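Local coordinates for microcompartments protein (Halothece sp. PCC 7418, PDB 5VGU), which is a CcmK4 shell protein that assembles as hexamers and probably forms part of the facets of the beta-carboxysome shell, at residues Val30-Gly34 with Ile45-Gly49; Val54-Met58 with Thr75-Ile79. One frame throughout, in Å; residues are numbered along the deposited sequence.

Interaction 1. Residues Val30-Gly34 with Ile45-Gly49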
ATOM      1  N   VAL A  30      -4.035  -9.723 -29.707  1.00 19.73           N
ATOM      2  CA  VAL A  30      -4.582  -9.617 -28.365  1.00 20.34           C
ATOM      3  C   VAL A  30      -4.685  -8.149 -27.990  1.00 20.52           C
ATOM      4  O   VAL A  30      -4.024  -7.283 -28.572  1.00 19.63           O
ATOM      5  CB  VAL A  30      -3.728 -10.376 -27.329  1.00 19.51           C
ATOM      6  CG1 VAL A  30      -3.625 -11.844 -27.703  1.00 22.52           C
ATOM      7  CG2 VAL A  30      -2.322  -9.767 -27.193  1.00 22.18           C
ATOM      8  N   THR A  31      -5.515  -7.888 -26.982  1.00 19.44           N
ATOM      9  CA  THR A  31      -5.724  -6.561 -26.426  1.00 20.27           C
ATOM     10  C   THR A  31      -5.241  -6.553 -24.979  1.00 18.84           C
ATOM     11  O   THR A  31      -5.664  -7.391 -24.169  1.00 17.75           O
ATOM     12  CB  THR A  31      -7.205  -6.164 -26.463  1.00 22.37           C
ATOM     13  OG1 THR A  31      -7.715  -6.224 -27.803  1.00 23.88           O
ATOM     14  CG2 THR A  31      -7.396  -4.775 -25.906  1.00 22.76           C
ATOM     15  N   LEU A  32      -4.377  -5.600 -24.659  1.00 17.97           N
ATOM     16  CA  LEU A  32      -4.023  -5.318 -23.279  1.00 17.42           C
ATOM     17  C   LEU A  32      -5.166  -4.516 -22.680  1.00 18.47           C
ATOM     18  O   LEU A  32      -5.491  -3.440 -23.186  1.00 18.97           O
ATOM     19  CB  LEU A  32      -2.709  -4.539 -23.219  1.00 16.42           C
ATOM     20  CG  LEU A  32      -2.260  -4.064 -21.842  1.00 17.46           C
ATOM     21  CD1 LEU A  32      -1.837  -5.230 -20.961  1.00 18.63           C
ATOM     22  CD2 LEU A  32      -1.107  -3.040 -22.055  1.00 19.05           C
ATOM     23  N   VAL A  33      -5.824  -5.061 -21.656  1.00 17.54           N
ATOM     24  CA  VAL A  33      -7.009  -4.410 -21.107  1.00 17.08           C
ATOM     25  C   VAL A  33      -6.746  -3.657 -19.802  1.00 18.85           C
ATOM     26  O   VAL A  33      -7.522  -2.748 -19.458  1.00 18.76           O
ATOM     27  CB  VAL A  33      -8.164  -5.425 -20.927  1.00 16.96           C
ATOM     28  CG1 VAL A  33      -8.480  -6.101 -22.243  1.00 18.75           C
ATOM     29  CG2 VAL A  33      -7.880  -6.455 -19.863  1.00 18.19           C
ATOM     30  N   GLY A  34      -5.686  -3.986 -19.076  1.00 19.31           N
ATOM     31  CA  GLY A  34      -5.444  -3.318 -17.805  1.00 19.89           C
ATOM     32  C   GLY A  34      -4.189  -3.834 -17.134  1.00 18.98           C
ATOM     33  O   GLY A  34      -3.533  -4.772 -17.607  1.00 17.00           O
ATOM     34  N   ILE A  45      -0.232  -7.567 -15.590  1.00 18.98           N
ATOM     35  CA  ILE A  45      -0.916  -7.116 -16.794  1.00 15.73           C
ATOM     36  C   ILE A  45      -1.875  -8.212 -17.242  1.00 16.48           C
ATOM     37  O   ILE A  45      -1.658  -9.396 -16.974  1.00 16.44           O
ATOM     38  CB  ILE A  45       0.045  -6.727 -17.934  1.00 16.08           C
ATOM     39  CG1 ILE A  45       1.126  -7.809 -18.151  1.00 19.87           C
ATOM     40  CG2 ILE A  45       0.661  -5.347 -17.648  1.00 16.69           C
ATOM     41  CD1 ILE A  45       1.995  -7.559 -19.358  1.00 18.73           C
ATOM     42  N   ILE A  46      -2.933  -7.799 -17.944  1.00 15.03           N
ATOM     43  CA  ILE A  46      -4.019  -8.679 -18.368  1.00 17.10           C
ATOM     44  C   ILE A  46      -4.270  -8.442 -19.851  1.00 16.15           C
ATOM     45  O   ILE A  46      -4.515  -7.307 -20.280  1.00 15.44           O
ATOM     46  CB  ILE A  46      -5.312  -8.443 -17.565  1.00 17.52           C
ATOM     47  CG1 ILE A  46      -5.065  -8.672 -16.061  1.00 17.26           C
ATOM     48  CG2 ILE A  46      -6.411  -9.364 -18.051  1.00 16.28           C
ATOM     49  CD1 ILE A  46      -4.715  -7.422 -15.330  1.00 29.23           C
ATOM     50  N   ILE A  47      -4.270  -9.518 -20.624  1.00 17.45           N
ATOM     51  CA  ILE A  47      -4.595  -9.439 -22.038  1.00 13.72           C
ATOM     52  C   ILE A  47      -5.813 -10.318 -22.292  1.00 15.33           C
ATOM     53  O   ILE A  47      -6.081 -11.262 -21.552  1.00 15.08           O
ATOM     54  CB  ILE A  47      -3.437  -9.861 -22.975  1.00 19.27           C
ATOM     55  CG1 ILE A  47      -2.946 -11.271 -22.632  1.00 19.24           C
ATOM     56  CG2 ILE A  47      -2.300  -8.876 -22.906  1.00 18.32           C
ATOM     57  CD1 ILE A  47      -1.991 -11.864 -23.657  1.00 19.34           C
ATOM     58  N   ARG A  48      -6.543  -9.988 -23.358  1.00 16.28           N
ATOM     59  CA  ARG A  48      -7.666 -10.782 -23.834  1.00 17.48           C
ATOM     60  C   ARG A  48      -7.520 -11.033 -25.323  1.00 18.64           C
ATOM     61  O   ARG A  48      -6.990 -10.198 -26.067  1.00 16.10           O
ATOM     62  CB  ARG A  48      -9.000 -10.088 -23.594  1.00 17.90           C
ATOM     63  CG  ARG A  48      -9.280  -9.744 -22.119  1.00 17.59           C
ATOM     64  CD  ARG A  48      -9.460 -10.996 -21.232  1.00 17.13           C
ATOM     65  NE  ARG A  48     -10.609 -11.789 -21.634  1.00 18.21           N
ATOM     66  CZ  ARG A  48     -11.867 -11.581 -21.267  1.00 17.53           C
ATOM     67  NH1 ARG A  48     -12.199 -10.588 -20.454  1.00 19.36           N
ATOM     68  NH2 ARG A  48     -12.819 -12.374 -21.744  1.00 17.70           N
ATOM     69  N   GLY A  49      -8.047 -12.173 -25.744  1.00 18.18           N
ATOM     70  CA  GLY A  49      -8.092 -12.524 -27.147  1.00 18.66           C
ATOM     71  C   GLY A  49      -8.446 -13.987 -27.314  1.00 17.80           C
ATOM     72  O   GLY A  49      -8.744 -14.706 -26.347  1.00 19.11           O
TER
HETATM   73  O   HOH W   1      -8.490  -8.758 -28.517  1.00 23.36           O
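Val33 and Arg48 touch across an antiparallel strand pair. Val33 CG1 lies 3.7 Å from Arg48 CG, low on the arginine stem. The stem then bends at chi2 (-66°) and chi3 (-63°), which carries the guanidinium away from residues 30-34. There it forms a salt bridge with Glu87 and bonds to the carbonyls of Ser2, Asp4, Ala5 and Ile92. The other methyl of Val33, CG2, sits between its own backbone N and carbonyl carbon. The Val33 side chain crosses that of Ile46 at about a right angle, with CG2 3.7 Å from Ile46 CG2. On the face that carries Leu32 and Ile47, Leu32 CD1 reaches Ile45 CB at 3.9 Å. Val30 CG2 lies 4.1 Å from Ile47 CD1.

Thr31 and Arg48 exchange two backbone hydrogen bonds. Thr31 N to Arg48 O is 2.9 Å and nearly straight (172°). A water hydrogen-bonds Thr31 OG1 at 2.7 Å and donates to Arg48 O, so that carbonyl accepts two bonds. Val33 N bonds to Ile46 O, and Ile46 N to Gly34 O at 3.1 Å. The register slips by one residue between Leu32 and Gly34. This is a beta bulge in the 30-39/42-49 hairpin of the BMC fold.

Interaction 2. Residues Val54-Met58 with Thr75-Ile79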
ATOM      1  N   VAL A  54      -3.669 -15.645 -27.416  1.00 20.50           N
ATOM      2  CA  VAL A  54      -3.167 -15.397 -26.064  1.00 18.41           C
ATOM      3  C   VAL A  54      -1.964 -16.283 -25.767  1.00 21.31           C
ATOM      4  O   VAL A  54      -1.005 -15.851 -25.118  1.00 19.69           O
ATOM      5  CB  VAL A  54      -4.299 -15.585 -25.037  1.00 20.22           C
ATOM      6  CG1 VAL A  54      -3.753 -15.565 -23.594  1.00 19.30           C
ATOM      7  CG2 VAL A  54      -5.338 -14.506 -25.233  1.00 19.92           C
ATOM      8  N   LYS A  55      -1.975 -17.534 -26.247  1.00 19.44           N
ATOM      9  CA  LYS A  55      -0.811 -18.399 -26.037  1.00 19.97           C
ATOM     10  C   LYS A  55       0.430 -17.813 -26.697  1.00 19.91           C
ATOM     11  O   LYS A  55       1.503 -17.742 -26.083  1.00 22.13           O
ATOM     12  CB  LYS A  55      -1.087 -19.807 -26.576  1.00 22.54           C
ATOM     13  CG  LYS A  55      -2.030 -20.616 -25.724  1.00 31.04           C
ATOM     14  CD  LYS A  55      -2.413 -21.938 -26.417  1.00 39.31           C
ATOM     15  CE  LYS A  55      -1.208 -22.859 -26.618  1.00 49.52           C
ATOM     16  NZ  LYS A  55      -1.581 -24.100 -27.350  1.00 64.64           N
ATOM     17  N   THR A  56       0.298 -17.389 -27.951  1.00 20.18           N
ATOM     18  CA  THR A  56       1.427 -16.814 -28.675  1.00 24.41           C
ATOM     19  C   THR A  56       1.915 -15.537 -28.006  1.00 21.46           C
ATOM     20  O   THR A  56       3.128 -15.319 -27.866  1.00 22.18           O
ATOM     21  CB  THR A  56       1.020 -16.537 -30.118  1.00 24.10           C
ATOM     22  OG1 THR A  56       0.655 -17.771 -30.736  1.00 24.71           O
ATOM     23  CG2 THR A  56       2.143 -15.885 -30.891  1.00 27.04           C
ATOM     24  N   ALA A  57       0.982 -14.654 -27.636  1.00 21.22           N
ATOM     25  CA  ALA A  57       1.365 -13.419 -26.950  1.00 20.94           C
ATOM     26  C   ALA A  57       2.059 -13.707 -25.622  1.00 20.83           C
ATOM     27  O   ALA A  57       3.055 -13.054 -25.275  1.00 21.18           O
ATOM     28  CB  ALA A  57       0.140 -12.535 -26.730  1.00 22.07           C
ATOM     29  N   MET A  58       1.536 -14.667 -24.852  1.00 21.68           N
ATOM     30  CA  MET A  58       2.122 -14.950 -23.547  1.00 22.21           C
ATOM     31  C   MET A  58       3.570 -15.423 -23.681  1.00 22.61           C
ATOM     32  O   MET A  58       4.436 -15.023 -22.900  1.00 22.71           O
ATOM     33  CB  MET A  58       1.275 -15.998 -22.813  1.00 20.32           C
ATOM     34  CG  MET A  58       1.758 -16.350 -21.419  1.00 28.34           C
ATOM     35  SD  MET A  58       1.686 -14.951 -20.266  1.00 28.12           S
ATOM     36  CE  MET A  58      -0.010 -14.390 -20.498  1.00 22.95           C
ATOM     37  N   THR A  75       4.960 -14.830 -12.045  1.00 19.87           N
ATOM     38  CA  THR A  75       3.816 -15.738 -12.138  1.00 18.45           C
ATOM     39  C   THR A  75       3.003 -15.356 -13.366  1.00 18.72           C
ATOM     40  O   THR A  75       3.011 -14.197 -13.794  1.00 19.54           O
ATOM     41  CB  THR A  75       2.967 -15.689 -10.842  1.00 18.51           C
ATOM     42  OG1 THR A  75       1.819 -16.553 -10.927  1.00 19.64           O
ATOM     43  CG2 THR A  75       2.529 -14.244 -10.522  1.00 19.67           C
ATOM     44  N   TRP A  76       2.342 -16.348 -13.958  1.00 20.04           N
ATOM     45  CA  TRP A  76       1.496 -16.101 -15.121  1.00 20.13           C
ATOM     46  C   TRP A  76       0.496 -17.243 -15.261  1.00 18.00           C
ATOM     47  O   TRP A  76       0.677 -18.333 -14.711  1.00 17.25           O
ATOM     48  CB  TRP A  76       2.321 -15.939 -16.413  1.00 22.24           C
ATOM     49  CG  TRP A  76       3.037 -17.194 -16.847  1.00 20.14           C
ATOM     50  CD1 TRP A  76       4.305 -17.577 -16.499  1.00 24.37           C
ATOM     51  CD2 TRP A  76       2.541 -18.210 -17.728  1.00 21.78           C
ATOM     52  NE1 TRP A  76       4.624 -18.776 -17.112  1.00 22.82           N
ATOM     53  CE2 TRP A  76       3.556 -19.179 -17.866  1.00 24.06           C
ATOM     54  CE3 TRP A  76       1.339 -18.393 -18.416  1.00 23.53           C
ATOM     55  CZ2 TRP A  76       3.394 -20.317 -18.646  1.00 26.88           C
ATOM     56  CZ3 TRP A  76       1.186 -19.527 -19.197  1.00 25.57           C
ATOM     57  CH2 TRP A  76       2.210 -20.468 -19.304  1.00 27.99           C
ATOM     58  N   VAL A  77      -0.572 -16.970 -16.005  1.00 18.30           N
ATOM     59  CA  VAL A  77      -1.586 -17.981 -16.269  1.00 18.51           C
ATOM     60  C   VAL A  77      -2.330 -17.610 -17.541  1.00 18.91           C
ATOM     61  O   VAL A  77      -2.418 -16.438 -17.915  1.00 18.15           O
ATOM     62  CB  VAL A  77      -2.558 -18.148 -15.068  1.00 18.67           C
ATOM     63  CG1 VAL A  77      -3.593 -17.038 -15.016  1.00 17.06           C
ATOM     64  CG2 VAL A  77      -3.245 -19.508 -15.158  1.00 21.41           C
ATOM     65  N   ILE A  78      -2.890 -18.622 -18.196  1.00 18.28           N
ATOM     66  CA  ILE A  78      -3.885 -18.439 -19.243  1.00 19.14           C
ATOM     67  C   ILE A  78      -5.155 -19.156 -18.803  1.00 21.00           C
ATOM     68  O   ILE A  78      -5.114 -20.326 -18.403  1.00 20.69           O
ATOM     69  CB  ILE A  78      -3.396 -18.978 -20.604  1.00 19.77           C
ATOM     70  CG1 ILE A  78      -2.172 -18.190 -21.059  1.00 21.71           C
ATOM     71  CG2 ILE A  78      -4.557 -18.939 -21.615  1.00 21.50           C
ATOM     72  CD1 ILE A  78      -1.468 -18.750 -22.293  1.00 24.82           C
ATOM     73  N   ILE A  79      -6.272 -18.441 -18.850  1.00 18.94           N
ATOM     74  CA  ILE A  79      -7.603 -18.972 -18.587  1.00 19.94           C
ATOM     75  C   ILE A  79      -8.344 -18.961 -19.917  1.00 22.99           C
ATOM     76  O   ILE A  79      -8.802 -17.898 -20.368  1.00 20.94           O
ATOM     77  CB  ILE A  79      -8.356 -18.149 -17.531  1.00 21.71           C
ATOM     78  CG1 ILE A  79      -7.529 -17.997 -16.253  1.00 24.83           C
ATOM     79  CG2 ILE A  79      -9.743 -18.729 -17.265  1.00 24.69           C
ATOM     80  CD1 ILE A  79      -7.147 -19.279 -15.607  1.00 25.34           C
TER
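This contact is part of the helix-on-sheet layer of the BMC domain, where helix 51-65 lies against strand 72-79, outermost within this chain. The two segments run nearly antiparallel, their axes 9.8 Å apart at closest approach. Met58 and Ile78 carry most of the contact. Met58 CG is anti to the backbone N (chi1 -178°), which sends the chain out to the strand. Its CG packs 3.7 Å from Trp76 CE3, on the benzene half of the indole. SD lies 4.8 Å from the centroid of that six-membered ring, 47° off the ring normal. This is an oblique Met-aromatic contact. Bends at chi2 and chi3 then turn CE past the ring, and it ends 4.1 Å from Val77 O.

Ile78 CD1 pushes into the helix surface, 3.8 Å from Lys55 CA and 3.9 Å from Met58 CB. Val54 CG1 touches both Ile78 CG1 and CG2, each at 4.0 Å. An alanine in place of Met58 would probably cost the Trp76 ring its sulfur and methylene partner and leave a gap against its benzene half and toward Val77 O.

A neighbouring subunit pairs with the backbone of Trp76, and the ring of its Tyr69 meets the indole. No hydrogen bond joins helix and strand, so the contact appears to rest on dispersion and shape, with the methionine sulfur as its most polarisable atom.

How the interactions relate
From the N terminus, strand 30-39 is the first of these elements to appear. The chain turns back into strand 42-49, and interaction 1 closes this short hairpin. Helix 51-65 follows directly. The chain then returns as strand 72-79, where interaction 2 closes a second, longer loop. The two closures come in series; they neither nest nor cross. Strands 30-39 and 72-79 are the outermost strands of the sheet within this chain, with 42-49 and 5-12 between them. The contacts meet at the helix: Ala57 CB touches Val30 CG2 and Ile47 CD1, while Val54 and Met58 face residues 75-79. Helix 51-65 thus reaches from strand 30-39 to strand 72-79.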